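Local coordinates for protein possible thiamine biosynthesis enzyme (Candida albicans, PDB 2X7P) that probably binds a small ligand, possibly a thiamine precursor, as a periplasmic-binding-protein-like solute-binding protein, at residues A[20-25]-A[56-61]; A[92-97]-A[201-206]. The protein carries 1 engineered substitution. All coordinates share one frame; numbering follows the deposited sequence.

Contact 1. Residues A[20-25]-A[56-61]; sequences AYIPEH and GRLINL. With AE3 (2-(2-ethoxyethoxy)ethanol), chain F; ACY (acetic acid), chain H.
In the periplasmic-binding-protein fold of this chain, strand 19-21 packs against helix 55-63 and then runs on into a loop beside a bound 2-(2-ethoxyethoxy)ethanol. No hydrogen bond crosses the join; it is made by aliphatic side chains, and Leu58 carries most of it by spreading its two methyls over two residues of the strand and loop. Its CD2 lies 3.6 Å from Ala20 CB and also rests against the Ala20 carbonyl oxygen. The other branch, Leu58 CD1, meets Ile22 CD1 at 3.7 Å, the two side chains crossing at a slant. One helical turn on, Leu61 CD1 adds a looser touch to Ala20 CB at 4.2 Å, while Val51 packs on both leucines. Arg57, on the same helix, holds an acetic acid molecule, probably from the crystallisation liquor, at its guanidinium edge: NE reaches ACY OXT at 2.8 Å and NH2 reaches ACY O at 2.9 Å, with Leu61 CD2 over one guanidinium face, toward its rim. Past Ile22 the chain makes an inverse gamma turn centred on Pro23, and Glu24 and His25 follow along the glycol ether. Ile22 CG1 stands anti to the carbonyl carbon (chi1 -58°), and the extended end beyond it brings CD1 within 3.5 Å of AE3 C3.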
loop_
_atom_site.group_PDB
_atom_site.type_symbol
_atom_site.label_atom_id
_atom_site.label_comp_id
_atom_site.label_asym_id
_atom_site.label_seq_id
_atom_site.Cartn_x
_atom_site.Cartn_y
_atom_site.Cartn_z
ATOM N N ALA A 20 -6.908 9.503 -7.165
ATOM C CA ALA A 20 -5.874 8.662 -7.754
ATOM C C ALA A 20 -5.805 7.320 -7.034
ATOM O O ALA A 20 -5.449 7.256 -5.858
ATOM C CB ALA A 20 -4.526 9.364 -7.702
ATOM N N TYR A 21 -6.148 6.251 -7.744
ATOM C CA TYR A 21 -6.149 4.917 -7.158
ATOM C C TYR A 21 -5.198 3.988 -7.902
ATOM O O TYR A 21 -4.643 4.350 -8.940
ATOM C CB TYR A 21 -7.561 4.329 -7.173
ATOM C CG TYR A 21 -8.015 3.872 -8.540
ATOM C CD1 TYR A 21 -8.451 4.785 -9.491
ATOM C CD2 TYR A 21 -8.001 2.526 -8.883
ATOM C CE1 TYR A 21 -8.863 4.371 -10.743
ATOM C CE2 TYR A 21 -8.413 2.102 -10.131
ATOM C CZ TYR A 21 -8.842 3.028 -11.058
ATOM O OH TYR A 21 -9.253 2.610 -12.304
ATOM N N ILE A 22 -5.017 2.788 -7.365
ATOM C CA ILE A 22 -4.164 1.786 -7.989
ATOM C C ILE A 22 -5.006 0.613 -8.476
ATOM O O ILE A 22 -5.723 -0.007 -7.692
ATOM C CB ILE A 22 -3.085 1.282 -7.012
ATOM C CG1 ILE A 22 -2.232 2.452 -6.517
ATOM C CG2 ILE A 22 -2.218 0.224 -7.676
ATOM C CD1 ILE A 22 -1.187 2.063 -5.496
ATOM N N PRO A 23 -4.922 0.310 -9.781
ATOM C CA PRO A 23 -5.712 -0.755 -10.411
ATOM C C PRO A 23 -5.346 -2.138 -9.881
ATOM O O PRO A 23 -4.680 -2.911 -10.570
ATOM C CB PRO A 23 -5.338 -0.640 -11.892
ATOM C CG PRO A 23 -4.000 0.015 -11.896
ATOM C CD PRO A 23 -4.016 0.966 -10.739
ATOM N N GLU A 24 -5.785 -2.436 -8.664
ATOM C CA GLU A 24 -5.522 -3.723 -8.035
ATOM C C GLU A 24 -6.814 -4.322 -7.499
ATOM O O GLU A 24 -7.868 -3.691 -7.551
ATOM C CB GLU A 24 -4.515 -3.561 -6.895
ATOM C CG GLU A 24 -3.062 -3.559 -7.332
ATOM C CD GLU A 24 -2.562 -4.946 -7.689
ATOM O OE1 GLU A 24 -3.362 -5.903 -7.629
ATOM O OE2 GLU A 24 -1.367 -5.080 -8.025
ATOM N N HIS A 25 -6.727 -5.543 -6.985
ATOM C CA HIS A 25 -7.872 -6.180 -6.347
ATOM C C HIS A 25 -8.354 -5.350 -5.160
ATOM O O HIS A 25 -9.529 -5.388 -4.801
ATOM C CB HIS A 25 -7.516 -7.597 -5.895
ATOM C CG HIS A 25 -6.082 -7.759 -5.496
ATOM N ND1 HIS A 25 -5.473 -6.947 -4.564
ATOM C CD2 HIS A 25 -5.139 -8.644 -5.898
ATOM C CE1 HIS A 25 -4.214 -7.321 -4.413
ATOM N NE2 HIS A 25 -3.987 -8.349 -5.210
ATOM N N GLY A 56 4.289 5.660 -5.026
ATOM C CA GLY A 56 5.293 6.683 -5.248
ATOM C C GLY A 56 4.758 7.828 -6.085
ATOM O O GLY A 56 4.988 8.997 -5.777
ATOM N N ARG A 57 4.038 7.489 -7.149
ATOM C CA ARG A 57 3.458 8.499 -8.025
ATOM C C ARG A 57 2.223 9.142 -7.400
ATOM O O ARG A 57 1.931 10.312 -7.647
ATOM C CB ARG A 57 3.119 7.903 -9.393
ATOM C CG ARG A 57 2.424 8.876 -10.329
ATOM C CD ARG A 57 2.489 8.415 -11.773
ATOM N NE ARG A 57 1.749 9.310 -12.658
ATOM C CZ ARG A 57 2.199 10.491 -13.072
ATOM N NH1 ARG A 57 3.387 10.926 -12.677
ATOM N NH2 ARG A 57 1.457 11.240 -13.876
ATOM N N LEU A 58 1.500 8.374 -6.589
ATOM C CA LEU A 58 0.332 8.898 -5.888
ATOM C C LEU A 58 0.707 10.132 -5.079
ATOM O O LEU A 58 -0.015 11.129 -5.076
ATOM C CB LEU A 58 -0.273 7.834 -4.970
ATOM C CG LEU A 58 -0.912 6.618 -5.643
ATOM C CD1 LEU A 58 -1.421 5.637 -4.600
ATOM C CD2 LEU A 58 -2.039 7.048 -6.568
ATOM N N ILE A 59 1.843 10.054 -4.395
ATOM C CA ILE A 59 2.340 11.171 -3.601
ATOM C C ILE A 59 2.680 12.360 -4.492
ATOM O O ILE A 59 2.325 13.498 -4.186
ATOM C CB ILE A 59 3.586 10.770 -2.789
ATOM C CG1 ILE A 59 3.255 9.611 -1.846
ATOM C CG2 ILE A 59 4.121 11.960 -2.010
ATOM C CD1 ILE A 59 4.433 9.140 -1.020
ATOM N N ASN A 60 3.365 12.087 -5.598
ATOM C CA ASN A 60 3.727 13.129 -6.552
ATOM C C ASN A 60 2.502 13.856 -7.099
ATOM O O ASN A 60 2.509 15.078 -7.245
ATOM C CB ASN A 60 4.547 12.542 -7.702
ATOM C CG ASN A 60 5.913 12.057 -7.255
ATOM O OD1 ASN A 60 6.422 12.473 -6.214
ATOM N ND2 ASN A 60 6.515 11.175 -8.044
ATOM N N LEU A 61 1.453 13.098 -7.395
ATOM C CA LEU A 61 0.218 13.670 -7.918
ATOM C C LEU A 61 -0.471 14.562 -6.889
ATOM O O LEU A 61 -1.154 15.521 -7.247
ATOM C CB LEU A 61 -0.728 12.563 -8.391
ATOM C CG LEU A 61 -0.238 11.740 -9.585
ATOM C CD1 LEU A 61 -1.221 10.628 -9.919
ATOM C CD2 LEU A 61 -0.008 12.636 -10.792
HETATM C C1 AE3 F . 3.534 0.541 -4.412
HETATM C C2 AE3 F . 2.029 0.430 -4.631
HETATM O O2 AE3 F . 1.664 -0.929 -4.869
HETATM C C3 AE3 F . 0.246 -1.060 -4.912
HETATM C C4 AE3 F . -0.174 -2.478 -5.278
HETATM O O3 AE3 F . 0.448 -3.425 -4.413
HETATM C C5 AE3 F . -0.501 -4.024 -3.534
HETATM C C6 AE3 F . -0.903 -5.400 -4.045
HETATM O O4 AE3 F . 0.219 -6.029 -4.670
HETATM C C ACY H . -0.925 8.371 -14.398
HETATM O O ACY H . -0.942 9.620 -14.379
HETATM O OXT ACY H . -0.389 7.665 -13.516
HETATM C CH3 ACY H . -1.588 7.672 -15.548
#

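Contact 2. Residues A[92-97]-A[201-206]; sequences DTYVKS and SSWVVA. With AE3 (2-(2-ethoxyethoxy)ethanol), chain F.
Trp203, Val205 and Tyr94 bury the most surface where strands 88-95 and 203-208 pair antiparallel in a mixed sheet. Val205 N donates an almost straight bond to Asp92 O (2.7 Å, 179° at the hydrogen); the return bond from Asp92 N to Val205 O is weak. At Tyr94 the first strand turns a corner, and Trp203 O takes two donors there: Tyr94 N at 2.9 Å and Val95 N at 3.0 Å, both from above the same face of its carbonyl plane. The Tyr94 ring, its CG anti to the backbone N (chi1 -179°), presents its edge to Trp203, with CD2 3.7 Å from Trp203 CB. On the same methylene sits Val95 CG2, while Val205 CG2 touches Tyr94 CB more loosely. The indole extends to the bound glycol ether, its CZ2 edge 3.4 Å from AE3 C5. Farther along, serines take over: Ser201 OG donates to Lys96 O at 2.8 Å, and Ser97 O accepts both the backbone N and the hydroxyl of Ser202, the latter at 2.8 Å. Strand 69-73 flanks strand 203-208 on the side away from 88-95, its Ile71 touching both Tyr94 and Trp203; helix 275-288 packs Ile278 on Thr93 and Val204, and helix 74-82 places Phe77 on Val204.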
loop_
_atom_site.group_PDB
_atom_site.type_symbol
_atom_site.label_atom_id
_atom_site.label_comp_id
_atom_site.label_asym_id
_atom_site.label_seq_id
_atom_site.Cartn_x
_atom_site.Cartn_y
_atom_site.Cartn_z
ATOM N N ASP A 92 -7.490 8.376 6.731
ATOM C CA ASP A 92 -8.066 7.185 7.342
ATOM C C ASP A 92 -7.463 5.909 6.764
ATOM O O ASP A 92 -6.732 5.949 5.775
ATOM C CB ASP A 92 -9.584 7.184 7.154
ATOM C CG ASP A 92 -10.311 6.438 8.254
ATOM O OD1 ASP A 92 -9.670 5.632 8.960
ATOM O OD2 ASP A 92 -11.527 6.666 8.420
ATOM N N THR A 93 -7.773 4.779 7.391
ATOM C CA THR A 93 -7.295 3.480 6.936
ATOM C C THR A 93 -8.244 2.881 5.903
ATOM O O THR A 93 -9.455 2.837 6.114
ATOM C CB THR A 93 -7.150 2.495 8.111
ATOM O OG1 THR A 93 -6.175 2.992 9.037
ATOM C CG2 THR A 93 -6.720 1.123 7.614
ATOM N N TYR A 94 -7.689 2.424 4.785
ATOM C CA TYR A 94 -8.490 1.815 3.729
ATOM C C TYR A 94 -8.565 0.301 3.902
ATOM O O TYR A 94 -9.632 -0.297 3.764
ATOM C CB TYR A 94 -7.924 2.168 2.352
ATOM C CG TYR A 94 -8.710 1.583 1.198
ATOM C CD1 TYR A 94 -10.018 1.979 0.955
ATOM C CD2 TYR A 94 -8.142 0.644 0.349
ATOM C CE1 TYR A 94 -10.742 1.451 -0.096
ATOM C CE2 TYR A 94 -8.856 0.110 -0.708
ATOM C CZ TYR A 94 -10.156 0.517 -0.926
ATOM O OH TYR A 94 -10.874 -0.010 -1.976
ATOM N N VAL A 95 -7.424 -0.311 4.205
ATOM C CA VAL A 95 -7.366 -1.746 4.457
ATOM C C VAL A 95 -6.768 -2.023 5.832
ATOM O O VAL A 95 -5.624 -1.661 6.107
ATOM C CB VAL A 95 -6.546 -2.482 3.382
ATOM C CG1 VAL A 95 -6.391 -3.949 3.749
ATOM C CG2 VAL A 95 -7.205 -2.333 2.020
ATOM N N LYS A 96 -7.551 -2.666 6.691
ATOM C CA LYS A 96 -7.131 -2.942 8.059
ATOM C C LYS A 96 -6.116 -4.081 8.118
ATOM O O LYS A 96 -5.194 -4.062 8.933
ATOM C CB LYS A 96 -8.347 -3.262 8.931
ATOM C CG LYS A 96 -8.032 -3.460 10.404
ATOM C CD LYS A 96 -9.306 -3.653 11.213
ATOM C CE LYS A 96 -9.004 -3.858 12.689
ATOM N NZ LYS A 96 -8.185 -5.079 12.924
ATOM N N SER A 97 -6.290 -5.071 7.248
ATOM C CA SER A 97 -5.387 -6.214 7.200
ATOM C C SER A 97 -4.037 -5.824 6.604
ATOM O O SER A 97 -3.959 -4.921 5.772
ATOM C CB SER A 97 -6.014 -7.361 6.402
ATOM O OG SER A 97 -6.360 -6.942 5.094
ATOM N N SER A 201 -1.081 -1.815 8.906
ATOM C CA SER A 201 -2.155 -2.023 7.943
ATOM C C SER A 201 -1.663 -1.619 6.558
ATOM O O SER A 201 -0.879 -0.682 6.420
ATOM C CB SER A 201 -3.394 -1.214 8.330
ATOM O OG SER A 201 -3.901 -1.629 9.586
ATOM N N SER A 202 -2.131 -2.325 5.534
ATOM C CA SER A 202 -1.576 -2.187 4.189
ATOM C C SER A 202 -1.932 -0.884 3.460
ATOM O O SER A 202 -1.048 -0.206 2.940
ATOM C CB SER A 202 -1.956 -3.397 3.329
ATOM O OG SER A 202 -3.356 -3.606 3.330
ATOM N N TRP A 203 -3.215 -0.539 3.420
ATOM C CA TRP A 203 -3.665 0.610 2.632
ATOM C C TRP A 203 -4.301 1.717 3.471
ATOM O O TRP A 203 -4.953 1.449 4.480
ATOM C CB TRP A 203 -4.648 0.160 1.548
ATOM C CG TRP A 203 -4.047 -0.765 0.540
ATOM C CD1 TRP A 203 -3.689 -2.067 0.735
ATOM C CD2 TRP A 203 -3.747 -0.467 -0.828
ATOM N NE1 TRP A 203 -3.176 -2.595 -0.425
ATOM C CE2 TRP A 203 -3.202 -1.633 -1.400
ATOM C CE3 TRP A 203 -3.883 0.675 -1.625
ATOM C CZ2 TRP A 203 -2.795 -1.691 -2.731
ATOM C CZ3 TRP A 203 -3.477 0.614 -2.945
ATOM C CH2 TRP A 203 -2.939 -0.560 -3.484
ATOM N N VAL A 204 -4.114 2.961 3.037
ATOM C CA VAL A 204 -4.712 4.115 3.702
ATOM C C VAL A 204 -5.218 5.149 2.699
ATOM O O VAL A 204 -4.883 5.101 1.516
ATOM C CB VAL A 204 -3.716 4.812 4.650
ATOM C CG1 VAL A 204 -3.342 3.897 5.803
ATOM C CG2 VAL A 204 -2.479 5.260 3.886
ATOM N N VAL A 205 -6.023 6.087 3.188
ATOM C CA VAL A 205 -6.529 7.180 2.367
ATOM C C VAL A 205 -5.791 8.470 2.706
ATOM O O VAL A 205 -5.685 8.842 3.872
ATOM C CB VAL A 205 -8.036 7.396 2.586
ATOM C CG1 VAL A 205 -8.536 8.556 1.736
ATOM C CG2 VAL A 205 -8.806 6.122 2.268
ATOM N N ALA A 206 -5.283 9.151 1.684
ATOM C CA ALA A 206 -4.504 10.366 1.895
ATOM C C ALA A 206 -4.971 11.519 1.010
ATOM O O ALA A 206 -5.679 11.316 0.025
ATOM C CB ALA A 206 -3.024 10.092 1.671
HETATM C C1 AE3 F . 3.534 0.541 -4.412
HETATM C C2 AE3 F . 2.029 0.430 -4.631
HETATM O O2 AE3 F . 1.664 -0.929 -4.869
HETATM C C3 AE3 F . 0.246 -1.060 -4.912
HETATM C C4 AE3 F . -0.174 -2.478 -5.278
HETATM O O3 AE3 F . 0.448 -3.425 -4.413
HETATM C C5 AE3 F . -0.501 -4.024 -3.534
HETATM C C6 AE3 F . -0.903 -5.400 -4.045
HETATM O O4 AE3 F . 0.219 -6.029 -4.670
#

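Contacts 1 and 2 belong to one five-stranded mixed sheet, in which strand 69-73 lies between strands 19-21 and 203-208. Contact 1 brings a helix against the sheet, whereas contact 2 pairs one of its two outer strands, 88-95, with the neighbouring one. Their centres are about 13 Å apart, yet they meet directly where Ile22 CD1 packs on Trp203 CZ3 at 3.7 Å. Both also line the bound 2-(2-ethoxyethoxy)ethanol: residues 20-25 supply Ile22, Glu24 and His25, and residues 201-206 supply the edge of the Trp203 indole, a position consistent with the ligand pocket of this solute-binding family.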